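Local atomic coordinates of hypothetical protein (Ruminococcus gnavus, PDB entry 4QAN), a protein that is of unknown function but carries a cystatin-like fold, as a divergent member of the NTF2-like superfamily, and can bind a magnesium ion. Residues V225-Y230 / L241-T246; T341-E346 / Q350-S355. One frame throughout, in Å; residues are numbered along the deposited sequence.

Contact 1: residues V225-Y230 / L241-T246; sequences VEQFIY and LAFATT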
loop_
_atom_site.group_PDB
_atom_site.type_symbol
_atom_site.label_atom_id
_atom_site.label_comp_id
_atom_site.label_asym_id
_atom_site.label_seq_id
_atom_site.Cartn_x
_atom_site.Cartn_y
_atom_site.Cartn_z
ATOM N N VAL A 225 10.051 13.011 -15.559
ATOM C CA VAL A 225 8.871 13.660 -15.014
ATOM C C VAL A 225 7.730 13.612 -16.030
ATOM O O VAL A 225 6.584 13.308 -15.667
ATOM C CB VAL A 225 9.180 15.125 -14.608
ATOM C CG1 VAL A 225 7.922 15.850 -14.166
ATOM C CG2 VAL A 225 10.226 15.149 -13.502
ATOM N N GLU A 226 8.053 13.884 -17.294
ATOM C CA GLU A 226 7.063 13.841 -18.380
ATOM C C GLU A 226 6.403 12.464 -18.519
ATOM O O GLU A 226 5.177 12.372 -18.629
ATOM C CB GLU A 226 7.685 14.278 -19.708
ATOM C CG GLU A 226 7.930 15.790 -19.795
ATOM C CD GLU A 226 9.107 16.195 -20.700
ATOM O OE1 GLU A 226 9.647 15.337 -21.441
ATOM O OE2 GLU A 226 9.518 17.387 -20.663
ATOM N N GLN A 227 7.191 11.398 -18.481
ATOM C CA GLN A 227 6.630 10.074 -18.696
ATOM C C GLN A 227 5.921 9.554 -17.489
ATOM O O GLN A 227 5.014 8.757 -17.634
ATOM C CB GLN A 227 7.680 9.059 -19.150
ATOM C CG GLN A 227 8.035 9.135 -20.629
ATOM C CD GLN A 227 6.825 8.911 -21.522
ATOM O OE1 GLN A 227 6.384 9.831 -22.200
ATOM N NE2 GLN A 227 6.273 7.683 -21.512
ATOM N N PHE A 228 6.374 9.965 -16.303
ATOM C CA PHE A 228 5.670 9.726 -15.041
ATOM C C PHE A 228 4.246 10.295 -15.088
ATOM O O PHE A 228 3.275 9.584 -14.837
ATOM C CB PHE A 228 6.490 10.356 -13.910
ATOM C CG PHE A 228 5.801 10.396 -12.563
ATOM C CD1 PHE A 228 5.662 9.247 -11.801
ATOM C CD2 PHE A 228 5.368 11.601 -12.027
ATOM C CE1 PHE A 228 5.075 9.297 -10.547
ATOM C CE2 PHE A 228 4.784 11.649 -10.770
ATOM C CZ PHE A 228 4.631 10.486 -10.035
ATOM N N ILE A 229 4.119 11.562 -15.472
ATOM C CA ILE A 229 2.801 12.175 -15.656
ATOM C C ILE A 229 1.979 11.525 -16.778
ATOM O O ILE A 229 0.769 11.407 -16.668
ATOM C CB ILE A 229 2.928 13.708 -15.841
ATOM C CG1 ILE A 229 3.514 14.335 -14.556
ATOM C CG2 ILE A 229 1.599 14.347 -16.224
ATOM C CD1 ILE A 229 2.745 14.054 -13.277
ATOM N N TYR A 230 2.626 11.071 -17.840
ATOM C CA TYR A 230 1.921 10.381 -18.908
ATOM C C TYR A 230 1.333 9.065 -18.392
ATOM O O TYR A 230 0.197 8.711 -18.728
ATOM C CB TYR A 230 2.853 10.100 -20.092
ATOM C CG TYR A 230 2.207 9.315 -21.236
ATOM C CD1 TYR A 230 1.236 9.898 -22.042
ATOM C CD2 TYR A 230 2.573 7.982 -21.500
ATOM C CE1 TYR A 230 0.642 9.190 -23.082
ATOM C CE2 TYR A 230 1.988 7.257 -22.537
ATOM C CZ TYR A 230 1.030 7.864 -23.329
ATOM O OH TYR A 230 0.451 7.171 -24.360
ATOM N N LEU A 241 5.038 3.956 -10.599
ATOM C CA LEU A 241 5.842 3.576 -9.431
ATOM C C LEU A 241 7.255 3.167 -9.852
ATOM O O LEU A 241 8.226 3.563 -9.207
ATOM C CB LEU A 241 5.193 2.441 -8.666
ATOM C CG LEU A 241 3.833 2.764 -8.054
ATOM C CD1 LEU A 241 3.153 1.467 -7.635
ATOM C CD2 LEU A 241 3.929 3.731 -6.886
ATOM N N ALA A 242 7.359 2.402 -10.946
ATOM C CA ALA A 242 8.656 2.036 -11.543
ATOM C C ALA A 242 9.640 3.207 -11.712
ATOM O O ALA A 242 10.846 3.017 -11.582
ATOM C CB ALA A 242 8.449 1.359 -12.884
ATOM N N PHE A 243 9.141 4.400 -12.018
ATOM C CA PHE A 243 10.016 5.600 -12.185
ATOM C C PHE A 243 10.753 6.028 -10.924
ATOM O O PHE A 243 11.751 6.756 -11.003
ATOM C CB PHE A 243 9.231 6.797 -12.752
ATOM C CG PHE A 243 9.031 6.738 -14.247
ATOM C CD1 PHE A 243 10.120 6.757 -15.103
ATOM C CD2 PHE A 243 7.762 6.649 -14.792
ATOM C CE1 PHE A 243 9.947 6.680 -16.483
ATOM C CE2 PHE A 243 7.579 6.597 -16.163
ATOM C CZ PHE A 243 8.670 6.601 -17.009
ATOM N N ALA A 244 10.257 5.625 -9.761
ATOM C CA ALA A 244 10.954 5.894 -8.498
ATOM C C ALA A 244 11.519 4.626 -7.844
ATOM O O ALA A 244 11.967 4.662 -6.712
ATOM C CB ALA A 244 10.018 6.599 -7.543
ATOM N N THR A 245 11.511 3.514 -8.560
ATOM C CA THR A 245 12.075 2.276 -8.034
ATOM C C THR A 245 13.588 2.300 -8.255
ATOM O O THR A 245 14.056 2.128 -9.362
ATOM C CB THR A 245 11.420 1.069 -8.711
ATOM O OG1 THR A 245 9.998 1.160 -8.527
ATOM C CG2 THR A 245 11.949 -0.243 -8.121
ATOM N N THR A 246 14.349 2.552 -7.203
ATOM C CA THR A 246 15.787 2.786 -7.347
ATOM C C THR A 246 16.629 1.527 -7.362
ATOM O O THR A 246 17.770 1.577 -7.794
ATOM C CB THR A 246 16.333 3.643 -6.208
ATOM O OG1 THR A 246 16.017 3.010 -4.964
ATOM C CG2 THR A 246 15.754 5.073 -6.284
#

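Contact 2: residues T341-E346 / Q350-S355; sequences TLCRQE and QIQSLS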
loop_
_atom_site.group_PDB
_atom_site.type_symbol
_atom_site.label_atom_id
_atom_site.label_comp_id
_atom_site.label_asym_id
_atom_site.label_seq_id
_atom_site.Cartn_x
_atom_site.Cartn_y
_atom_site.Cartn_z
ATOM N N THR A 341 12.455 15.607 -6.823
ATOM C CA THR A 341 13.889 15.447 -6.607
ATOM C C THR A 341 14.223 14.236 -7.448
ATOM O O THR A 341 13.595 13.187 -7.291
ATOM C CB THR A 341 14.259 15.217 -5.124
ATOM O OG1 THR A 341 13.875 16.347 -4.337
ATOM C CG2 THR A 341 15.749 15.004 -4.965
ATOM N N LEU A 342 15.175 14.394 -8.365
ATOM C CA LEU A 342 15.532 13.340 -9.319
ATOM C C LEU A 342 16.965 12.887 -9.131
ATOM O O LEU A 342 17.835 13.703 -8.768
ATOM C CB LEU A 342 15.347 13.857 -10.738
ATOM C CG LEU A 342 13.896 14.284 -11.001
ATOM C CD1 LEU A 342 13.865 15.588 -11.773
ATOM C CD2 LEU A 342 13.147 13.181 -11.729
ATOM N N CYS A 343 17.202 11.592 -9.372
ATOM C CA CYS A 343 18.526 10.995 -9.230
ATOM C C CYS A 343 18.968 10.276 -10.511
ATOM O O CYS A 343 18.181 9.590 -11.179
ATOM C CB CYS A 343 18.589 10.039 -8.033
ATOM S SG CYS A 343 17.408 8.672 -8.126
ATOM N N ARG A 344 20.251 10.445 -10.812
ATOM C CA ARG A 344 20.889 9.943 -12.021
ATOM C C ARG A 344 21.420 8.560 -11.745
ATOM O O ARG A 344 22.293 8.403 -10.918
ATOM C CB ARG A 344 22.042 10.884 -12.397
ATOM C CG ARG A 344 22.800 10.619 -13.698
ATOM C CD ARG A 344 23.823 11.739 -13.890
ATOM N NE ARG A 344 24.797 11.525 -14.963
ATOM C CZ ARG A 344 24.585 11.746 -16.264
ATOM N NH1 ARG A 344 23.406 12.170 -16.711
ATOM N NH2 ARG A 344 25.562 11.521 -17.134
ATOM N N GLN A 345 20.868 7.562 -12.419
ATOM C CA GLN A 345 21.389 6.205 -12.379
ATOM C C GLN A 345 22.321 6.035 -13.574
ATOM O O GLN A 345 22.647 7.017 -14.255
ATOM C CB GLN A 345 20.243 5.206 -12.458
ATOM C CG GLN A 345 19.094 5.498 -11.501
ATOM C CD GLN A 345 19.462 5.358 -10.030
ATOM O OE1 GLN A 345 18.768 5.886 -9.164
ATOM N NE2 GLN A 345 20.538 4.635 -9.740
ATOM N N GLU A 346 22.749 4.802 -13.830
ATOM C CA GLU A 346 23.643 4.525 -14.956
ATOM C C GLU A 346 22.993 4.813 -16.307
ATOM O O GLU A 346 23.576 5.507 -17.141
ATOM C CB GLU A 346 24.129 3.072 -14.932
ATOM C CG GLU A 346 25.556 2.905 -14.433
ATOM C CD GLU A 346 26.233 1.679 -15.016
ATOM O OE1 GLU A 346 26.209 1.512 -16.257
ATOM O OE2 GLU A 346 26.799 0.886 -14.234
ATOM N N GLN A 350 15.810 8.997 -12.694
ATOM C CA GLN A 350 14.615 8.514 -11.990
ATOM C C GLN A 350 14.125 9.537 -10.993
ATOM O O GLN A 350 14.836 10.502 -10.652
ATOM C CB GLN A 350 14.944 7.242 -11.229
ATOM C CG GLN A 350 15.217 6.053 -12.130
ATOM C CD GLN A 350 15.311 4.757 -11.346
ATOM O OE1 GLN A 350 16.331 4.475 -10.710
ATOM N NE2 GLN A 350 14.251 3.956 -11.388
ATOM N N ILE A 351 12.911 9.317 -10.506
ATOM C CA ILE A 351 12.344 10.167 -9.473
ATOM C C ILE A 351 12.820 9.646 -8.123
ATOM O O ILE A 351 12.635 8.484 -7.821
ATOM C CB ILE A 351 10.820 10.210 -9.535
ATOM C CG1 ILE A 351 10.355 10.865 -10.839
ATOM C CG2 ILE A 351 10.248 10.975 -8.341
ATOM C CD1 ILE A 351 8.856 10.701 -11.125
ATOM N N GLN A 352 13.468 10.499 -7.333
ATOM C CA GLN A 352 13.816 10.129 -5.946
ATOM C C GLN A 352 12.658 10.414 -4.995
ATOM O O GLN A 352 12.288 9.556 -4.203
ATOM C CB GLN A 352 15.070 10.842 -5.486
ATOM C CG GLN A 352 15.474 10.532 -4.052
ATOM C CD GLN A 352 16.844 11.087 -3.721
ATOM O OE1 GLN A 352 16.969 12.014 -2.937
ATOM N NE2 GLN A 352 17.877 10.529 -4.333
ATOM N N SER A 353 12.037 11.579 -5.133
ATOM C CA SER A 353 10.838 11.912 -4.359
ATOM C C SER A 353 9.970 12.959 -5.045
ATOM O O SER A 353 10.405 13.664 -5.947
ATOM C CB SER A 353 11.208 12.396 -2.941
ATOM O OG SER A 353 11.727 13.707 -2.996
ATOM N N LEU A 354 8.727 13.032 -4.599
ATOM C CA LEU A 354 7.779 14.009 -5.070
ATOM C C LEU A 354 7.844 15.260 -4.180
ATOM O O LEU A 354 6.819 15.845 -3.829
ATOM C CB LEU A 354 6.371 13.391 -5.108
ATOM C CG LEU A 354 6.247 12.170 -6.032
ATOM C CD1 LEU A 354 4.857 11.526 -5.992
ATOM C CD2 LEU A 354 6.639 12.514 -7.464
ATOM N N SER A 355 9.066 15.677 -3.846
ATOM C CA SER A 355 9.296 16.875 -3.050
ATOM C C SER A 355 10.378 17.721 -3.688
ATOM O O SER A 355 11.170 17.252 -4.498
ATOM C CB SER A 355 9.749 16.494 -1.642
ATOM O OG SER A 355 11.043 15.917 -1.683
#

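Contact 1: residues V225-Y230 / L241-T246
Where helices 221-234 and 237-242 pack beside the mixed sheet of the cystatin-like fold, helix 221-234 is met by the type I turn Ala242-Thr245 at the end of the short helix 237-242, and Phe243 of that turn carries the contact against Gln227 and Phe228. The backbones come nearest at the two phenylalanines, whose CA atoms are 6.6 Å apart. The turn is closed by Thr245 N to Ala242 O at 3.1 Å. From it the ring of Phe243 reaches across to the helix, its CG beside the backbone N (chi1 -80°), and brings its CE2 and CD2 side to the Gln227-Phe228 peptide: Phe243 CE2 is 3.6 Å from Phe228 N. The Phe228 side chain takes the other course, with CG opposite its own backbone N (chi1 171°), which carries its ring to Tyr263 and Met270 of helix 254-275 and to Leu354. It therefore offers Phe243 mainly its base, Phe228 CB lying 4.0 Å from Phe243 CD2. Both phenylalanines are buried, and Ile216 of a nearby loop also lies against Phe243. Gln227 bends at chi2 and takes its amide away, so what meets the ring is its CB methylene, Gln227 CB lying 3.4 Å from Phe243 CZ.

Contact 2: residues T341-E346 / Q350-S355
Thr341 O is gripped by two successive backbone N-H groups of the facing strand, Gln352 N at 2.7 Å and Ser353 N at 3.1 Å. The first donor lies in the carbonyl plane but the bond is bent, 142° at the hydrogen; the second is straighter (162°) and tilted a little out of that plane. Thr341 N in turn bonds to Ser353 O. The threonine side chain adds a further link: with OG1 beside its own backbone N (chi1 -62°), the hydroxyl donates to Ser355 O at 2.9 Å, from above the carbonyl plane, while CG2 runs alongside the extended Gln352 chain. A valine here would probably leave Ser355 O without this donor, loosening the tie to the residues beyond the strand. Next to it, Ser353 OG and Ser355 OG share a hydrogen bond of 2.7 Å.

Further along, Cys343 and Gln350 exchange both backbone bonds. Between these pairs, on the other face, Leu342 CD2 meets Ile351 CG1 at 3.7 Å, the two chains slanting across each other towards helix 221-234. Gln350 and Gln345 cross at about a right angle with their amide planes nearly perpendicular, and Gln350 OE1 sits 3.1 Å from Gln345 CG; Gln350 NE2 bonds instead to Thr245 O and Ile216 O. Two residues of one strand, Gln352 and Ser353, opposite the single Thr341 of the other define a classic beta bulge, set in the antiparallel hairpin of strands 334-344 and 349-353 in the curved sheet of a cystatin-like fold.

In the fold
Contact 1 and contact 2 lie side by side, their centres 9 Å apart, and meet directly where the turn of 241-246 runs beside strand 349-353. Phe243 O takes a probable hydrogen bond from Ile351 N at 2.9 Å, and Thr245 O another from Gln350 NE2 at 2.7 Å. The same turn thus sends the Phe243 ring to helix 221-234 and its carbonyls to the hairpin. Helix 221-234 closes the circuit: Phe228 touches Ile351, and Val225 touches Leu342. Contact 1 is remote from the magnesium site, whereas in contact 2 the Ser355 side chain is about 9 Å from that of Ser360, a magnesium ligand with no ion bound in this model.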